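Local coordinates for protein naphthalene dioxygenase small subunit (Rhodococcus sp., PDB 2B1X) that forms the small (beta) subunit of naphthalene 1,2-dioxygenase, a Rieske non-heme iron oxygenase that dihydroxylates its aromatic substrate, at residues B[43-48]-B[66-71]; B[37-42]-B[150-155]. All blocks are in the same frame, centred on the assembly; numbering follows the deposited sequence.

Interaction 1 (B[43-48]-B[66-71]); sequences SYVVPI and HMDDDA
Tyr-44, Val-45 and Val-46 pair with Asp-69, Asp-68 and Met-67 in an antiparallel ladder, in which the short strand 67-69 borders strand 42-49 in the sheet of this NTF2-like fold. Tyr-44 and Asp-69 exchange two backbone hydrogen bonds, Tyr-44 N to Asp-69 O and Asp-69 N to Tyr-44 O, the latter 2.7 Å long. At the far end the ladder is interrupted by a classic beta bulge: His-66 and Met-67 both face Val-46, whose O accepts a bond from His-66 N at 2.8 Å and a weak one from Met-67 N.

The side chain of Met-67 runs over the face of the sheet that also carries Tyr-44 and Val-46. Its CB rests on Val-46 CG2 at 3.9 Å. With CG anti to the backbone N (chi1 -169°), the chain extends until SD lies obliquely beside the Tyr-44 ring, 3.6 Å from CE2, in a Met-aromatic contact. A bend at chi3 (-39°) then turns the CE methyl back to Val-46 CG2. Tyr-44 OH is hydrogen-bonded to the backbone O of Met-172, while Asp-69 forms a salt bridge with Arg-77 and a hydrogen bond with Ser-73 of helix 71-81.

On the other face, Asp-68 lies alongside Val-45, and a water links Asp-68 OD1, Asp-69 O and Ser-43 OG. Asp-68 OD2 is hydrogen-bonded to Tyr-355 OH and Asp-68 O to Arg-360 NH2, both of the large subunit, placing this strand at the subunit interface. Beyond the bulge, Pro-47 O sits at the edge of the buried His-66 ring, near its plane and 3.3 Å from CD2. Ile-48 CG1 lies over one face of the ring in a CH-pi contact, 3.6 Å from the centroid and 12° off the ring normal.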
loop_
_atom_site.group_PDB
_atom_site.type_symbol
_atom_site.label_atom_id
_atom_site.label_comp_id
_atom_site.label_asym_id
_atom_site.label_seq_id
_atom_site.Cartn_x
_atom_site.Cartn_y
_atom_site.Cartn_z
ATOM N N SER B 43 18.445 -30.742 0.218
ATOM C CA SER B 43 17.545 -30.246 1.258
ATOM C C SER B 43 17.224 -28.771 1.004
ATOM O O SER B 43 18.129 -27.916 0.965
ATOM C CB SER B 43 18.170 -30.418 2.649
ATOM O OG SER B 43 17.364 -29.765 3.608
ATOM N N TYR B 44 15.941 -28.477 0.786
ATOM C CA TYR B 44 15.492 -27.136 0.484
ATOM C C TYR B 44 14.465 -26.761 1.531
ATOM O O TYR B 44 13.374 -27.331 1.537
ATOM C CB TYR B 44 14.884 -27.054 -0.934
ATOM C CG TYR B 44 14.544 -25.646 -1.396
ATOM C CD1 TYR B 44 15.355 -24.974 -2.315
ATOM C CD2 TYR B 44 13.416 -24.989 -0.925
ATOM C CE1 TYR B 44 15.051 -23.697 -2.743
ATOM C CE2 TYR B 44 13.109 -23.697 -1.328
ATOM C CZ TYR B 44 13.934 -23.055 -2.239
ATOM O OH TYR B 44 13.621 -21.773 -2.639
ATOM N N VAL B 45 14.811 -25.835 2.433
ATOM C CA VAL B 45 13.837 -25.446 3.483
ATOM C C VAL B 45 13.606 -23.953 3.713
ATOM O O VAL B 45 14.531 -23.145 3.631
ATOM C CB VAL B 45 13.984 -26.245 4.851
ATOM C CG1 VAL B 45 14.899 -27.492 4.720
ATOM C CG2 VAL B 45 14.351 -25.363 6.026
ATOM N N VAL B 46 12.347 -23.622 3.982
ATOM C CA VAL B 46 11.912 -22.264 4.331
ATOM C C VAL B 46 11.268 -22.332 5.716
ATOM O O VAL B 46 10.135 -22.788 5.854
ATOM C CB VAL B 46 10.898 -21.743 3.289
ATOM C CG1 VAL B 46 10.476 -20.290 3.580
ATOM C CG2 VAL B 46 11.480 -21.913 1.858
ATOM N N PRO B 47 11.998 -21.927 6.747
ATOM C CA PRO B 47 11.491 -21.967 8.121
ATOM C C PRO B 47 10.425 -20.938 8.434
ATOM O O PRO B 47 10.308 -19.907 7.762
ATOM C CB PRO B 47 12.739 -21.654 8.964
ATOM C CG PRO B 47 13.857 -21.950 8.069
ATOM C CD PRO B 47 13.414 -21.524 6.703
ATOM N N ILE B 48 9.661 -21.225 9.485
ATOM C CA ILE B 48 8.708 -20.282 10.047
ATOM C C ILE B 48 9.416 -19.502 11.135
ATOM O O ILE B 48 10.216 -20.076 11.879
ATOM C CB ILE B 48 7.473 -21.023 10.638
ATOM C CG1 ILE B 48 6.811 -21.884 9.547
ATOM C CG2 ILE B 48 6.456 -19.997 11.197
ATOM C CD1 ILE B 48 5.655 -22.680 10.091
ATOM N N HIS B 66 7.603 -23.742 6.371
ATOM C CA HIS B 66 6.788 -23.343 5.220
ATOM C C HIS B 66 6.999 -24.284 4.028
ATOM O O HIS B 66 6.106 -24.453 3.188
ATOM C CB HIS B 66 7.132 -21.921 4.773
ATOM C CG HIS B 66 6.631 -20.872 5.711
ATOM N ND1 HIS B 66 5.297 -20.747 6.034
ATOM C CD2 HIS B 66 7.289 -19.944 6.453
ATOM C CE1 HIS B 66 5.153 -19.758 6.908
ATOM N NE2 HIS B 66 6.346 -19.257 7.179
ATOM N N MET B 67 8.190 -24.864 3.963
ATOM C CA MET B 67 8.608 -25.737 2.877
ATOM C C MET B 67 9.820 -26.517 3.375
ATOM O O MET B 67 10.709 -25.970 4.065
ATOM C CB MET B 67 8.956 -24.884 1.644
ATOM C CG MET B 67 9.162 -25.655 0.342
ATOM S SD MET B 67 9.643 -24.600 -1.099
ATOM C CE MET B 67 8.660 -23.206 -0.827
ATOM N N ASP B 68 9.856 -27.805 3.037
ATOM C CA ASP B 68 10.917 -28.678 3.486
ATOM C C ASP B 68 11.015 -29.777 2.422
ATOM O O ASP B 68 10.404 -30.837 2.546
ATOM C CB ASP B 68 10.570 -29.231 4.879
ATOM C CG ASP B 68 11.700 -29.981 5.528
ATOM O OD1 ASP B 68 12.730 -30.225 4.864
ATOM O OD2 ASP B 68 11.619 -30.387 6.716
ATOM N N ASP B 69 11.725 -29.461 1.339
ATOM C CA ASP B 69 11.788 -30.354 0.185
ATOM C C ASP B 69 13.059 -31.186 0.133
ATOM O O ASP B 69 14.122 -30.756 0.582
ATOM C CB ASP B 69 11.692 -29.562 -1.109
ATOM C CG ASP B 69 10.252 -29.294 -1.534
ATOM O OD1 ASP B 69 9.327 -29.977 -1.035
ATOM O OD2 ASP B 69 9.976 -28.424 -2.372
ATOM N N ASP B 70 12.934 -32.385 -0.444
ATOM C CA ASP B 70 14.100 -33.151 -0.860
ATOM C C ASP B 70 14.073 -33.248 -2.383
ATOM O O ASP B 70 13.250 -32.555 -3.010
ATOM C CB ASP B 70 14.121 -34.518 -0.198
ATOM C CG ASP B 70 12.842 -35.330 -0.438
ATOM O OD1 ASP B 70 12.021 -35.065 -1.376
ATOM O OD2 ASP B 70 12.596 -36.301 0.290
ATOM N N ALA B 71 14.936 -34.080 -2.980
ATOM C CA ALA B 71 14.985 -34.144 -4.444
ATOM C C ALA B 71 13.691 -34.683 -5.052
ATOM O O ALA B 71 13.223 -34.180 -6.055
ATOM C CB ALA B 71 16.200 -34.902 -4.955
HETATM O O HOH W 1 14.887 -30.720 3.448
#

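Interaction 2 (B[37-42]-B[150-155]); sequences LVTEDL and LMAKRV
Met-151, whose CE methyl reaches across to Val-38 and Leu-42, lays its SD over the centre of one face of the Arg-154 guanidinium, 3.5 Å above the plane. The two terminal nitrogens of the guanidinium are held by acids outside the contact: NH2 forms a salt bridge with Asp-140 and NH1 another with Glu-22, which should fix the rotation of the group beneath the sulfur. The Met-151 carbonyl is approached from above its plane, since Thr-39 N donates to Met-151 O at 3.0 Å from 40° out of that plane. Met-151 N makes a much straighter bond to Leu-37 O, 2.8 Å long with an N-H...O angle of 169°. These two bonds hold Val-38 and Met-151 as a parallel bridge pair.

Side chains fill in around the bridge. Met-151 leaves the backbone with CG anti to N and bends at chi3 (76°), which brings CE within 4.2 Å of Val-38 CG1 and 4.1 Å of Leu-42 CD1, with both residues crossed obliquely. Leu-150 sets CB, CG and CD1 alongside Leu-37 O, next to the hydrogen bond to Met-151 N. Thr-39 CG2 is modelled beside Ala-152 CB, but the placement of this methyl is doubtful.

The chain then turns a corner through a type I turn from Thr-39 to Leu-42, closed by Leu-42 N bonding to Thr-39 O, and Leu-42 CA comes 3.2 Å from Ala-152 O. Asp-41, in the turn, forms a salt bridge with Arg-143 of strand 132-145. On that neighbouring strand, Val-141 faces both Ala-152 and Lys-153, a classic beta bulge in strand 148-158. A single parallel beta bridge followed by a type I turn thus leads the chain into strand 42-49 of the NTF2-like sheet, where it runs beside strand 148-158.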
loop_
_atom_site.group_PDB
_atom_site.type_symbol
_atom_site.label_atom_id
_atom_site.label_comp_id
_atom_site.label_asym_id
_atom_site.label_seq_id
_atom_site.Cartn_x
_atom_site.Cartn_y
_atom_site.Cartn_z
ATOM N N LEU B 37 20.203 -28.478 -11.607
ATOM C CA LEU B 37 21.247 -27.876 -10.775
ATOM C C LEU B 37 21.272 -28.438 -9.366
ATOM O O LEU B 37 22.114 -28.055 -8.545
ATOM C CB LEU B 37 21.086 -26.352 -10.707
ATOM C CG LEU B 37 21.016 -25.609 -12.034
ATOM C CD1 LEU B 37 20.708 -24.121 -11.781
ATOM C CD2 LEU B 37 22.295 -25.806 -12.833
ATOM N N VAL B 38 20.355 -29.345 -9.065
ATOM C CA VAL B 38 20.277 -29.798 -7.692
ATOM C C VAL B 38 20.825 -31.178 -7.512
ATOM O O VAL B 38 20.924 -31.974 -8.426
ATOM C CB VAL B 38 18.859 -29.681 -7.031
ATOM C CG1 VAL B 38 18.250 -28.279 -7.272
ATOM C CG2 VAL B 38 17.937 -30.808 -7.500
ATOM N N THR B 39 21.168 -31.435 -6.278
ATOM C CA THR B 39 21.860 -32.618 -5.907
ATOM C C THR B 39 20.853 -33.698 -5.488
ATOM O O THR B 39 19.690 -33.415 -5.152
ATOM C CB THR B 39 22.819 -32.181 -4.785
ATOM O OG1 THR B 39 24.104 -32.777 -4.987
ATOM C CG2 THR B 39 22.322 -32.605 -3.417
ATOM N N GLU B 40 21.315 -34.938 -5.537
ATOM C CA GLU B 40 20.514 -36.108 -5.192
ATOM C C GLU B 40 20.075 -36.119 -3.694
ATOM O O GLU B 40 19.005 -36.621 -3.355
ATOM C CB GLU B 40 21.315 -37.364 -5.569
ATOM C CG GLU B 40 22.127 -37.276 -6.901
ATOM C CD GLU B 40 23.374 -36.313 -6.933
ATOM O OE1 GLU B 40 24.023 -36.026 -5.901
ATOM O OE2 GLU B 40 23.745 -35.829 -8.036
ATOM N N ASP B 41 20.908 -35.554 -2.814
ATOM C CA ASP B 41 20.580 -35.410 -1.396
ATOM C C ASP B 41 20.103 -33.977 -1.044
ATOM O O ASP B 41 20.242 -33.533 0.105
ATOM C CB ASP B 41 21.761 -35.845 -0.502
ATOM C CG ASP B 41 23.035 -35.009 -0.730
ATOM O OD1 ASP B 41 23.305 -34.570 -1.866
ATOM O OD2 ASP B 41 23.842 -34.728 0.191
ATOM N N LEU B 42 19.526 -33.276 -2.028
ATOM C CA LEU B 42 19.001 -31.909 -1.810
ATOM C C LEU B 42 18.179 -31.804 -0.537
ATOM O O LEU B 42 17.336 -32.672 -0.249
ATOM C CB LEU B 42 18.162 -31.414 -3.004
ATOM C CG LEU B 42 17.392 -30.084 -2.806
ATOM C CD1 LEU B 42 18.327 -28.880 -2.946
ATOM C CD2 LEU B 42 16.215 -29.934 -3.777
ATOM N N LEU B 150 26.631 -27.947 -8.106
ATOM C CA LEU B 150 25.278 -28.385 -7.817
ATOM C C LEU B 150 24.923 -27.932 -6.422
ATOM O O LEU B 150 25.790 -27.852 -5.538
ATOM C CB LEU B 150 25.175 -29.905 -7.865
ATOM C CG LEU B 150 24.646 -30.658 -9.088
ATOM C CD1 LEU B 150 24.775 -29.899 -10.401
ATOM C CD2 LEU B 150 25.330 -32.016 -9.173
ATOM N N MET B 151 23.635 -27.671 -6.226
ATOM C CA MET B 151 23.138 -27.256 -4.932
ATOM C C MET B 151 22.698 -28.459 -4.119
ATOM O O MET B 151 21.753 -29.155 -4.481
ATOM C CB MET B 151 21.969 -26.286 -5.089
ATOM C CG MET B 151 21.509 -25.646 -3.768
ATOM S SD MET B 151 20.440 -24.267 -4.086
ATOM C CE MET B 151 18.895 -25.190 -4.542
ATOM N N ALA B 152 23.361 -28.642 -2.989
ATOM C CA ALA B 152 23.053 -29.709 -2.059
ATOM C C ALA B 152 22.078 -29.263 -0.993
ATOM O O ALA B 152 21.328 -30.079 -0.472
ATOM C CB ALA B 152 24.335 -30.233 -1.403
ATOM N N LYS B 153 22.094 -27.966 -0.668
ATOM C CA LYS B 153 21.279 -27.447 0.433
ATOM C C LYS B 153 20.957 -25.980 0.235
ATOM O O LYS B 153 21.774 -25.228 -0.278
ATOM C CB LYS B 153 21.996 -27.649 1.779
ATOM C CG LYS B 153 21.137 -27.378 3.028
ATOM C CD LYS B 153 21.969 -27.519 4.308
ATOM C CE LYS B 153 21.259 -26.930 5.513
ATOM N NZ LYS B 153 20.183 -27.827 6.034
ATOM N N ARG B 154 19.759 -25.583 0.645
ATOM C CA ARG B 154 19.416 -24.179 0.749
ATOM C C ARG B 154 18.426 -23.992 1.886
ATOM O O ARG B 154 17.426 -24.738 1.988
ATOM C CB ARG B 154 18.829 -23.648 -0.557
ATOM C CG ARG B 154 18.246 -22.233 -0.403
ATOM C CD ARG B 154 17.913 -21.534 -1.717
ATOM N NE ARG B 154 19.137 -21.145 -2.422
ATOM C CZ ARG B 154 19.212 -20.969 -3.731
ATOM N NH1 ARG B 154 18.146 -21.200 -4.480
ATOM N NH2 ARG B 154 20.357 -20.601 -4.287
ATOM N N VAL B 155 18.705 -22.997 2.726
ATOM C CA VAL B 155 17.743 -22.519 3.710
ATOM C C VAL B 155 17.385 -21.069 3.364
ATOM O O VAL B 155 18.275 -20.193 3.311
ATOM C CB VAL B 155 18.367 -22.566 5.138
ATOM C CG1 VAL B 155 17.422 -21.947 6.187
ATOM C CG2 VAL B 155 18.799 -23.976 5.539
#

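Both contacts reach the same mixed sheet, their centres about 11 Å apart, with strand 42-49 flanked by 67-69 and 148-158. Along the chain, 37-42 leads directly into 43-48, then comes 66-71, and 150-155 follows much later, so interaction 1 is nested inside the loop closed by interaction 2. Backbone pairing joins them: Ser-43 O lies 2.9 Å from Arg-154 N, a probable hydrogen bond, and Val-45 likewise pairs with Arg-154. Their surroundings differ. Interaction 1 meets the large subunit, whereas no other chain of the assembly touches the segments of interaction 2. Strand 42-49 thus lies between strand 67-69, outermost in this chain and in contact with the large subunit, and strand 148-158.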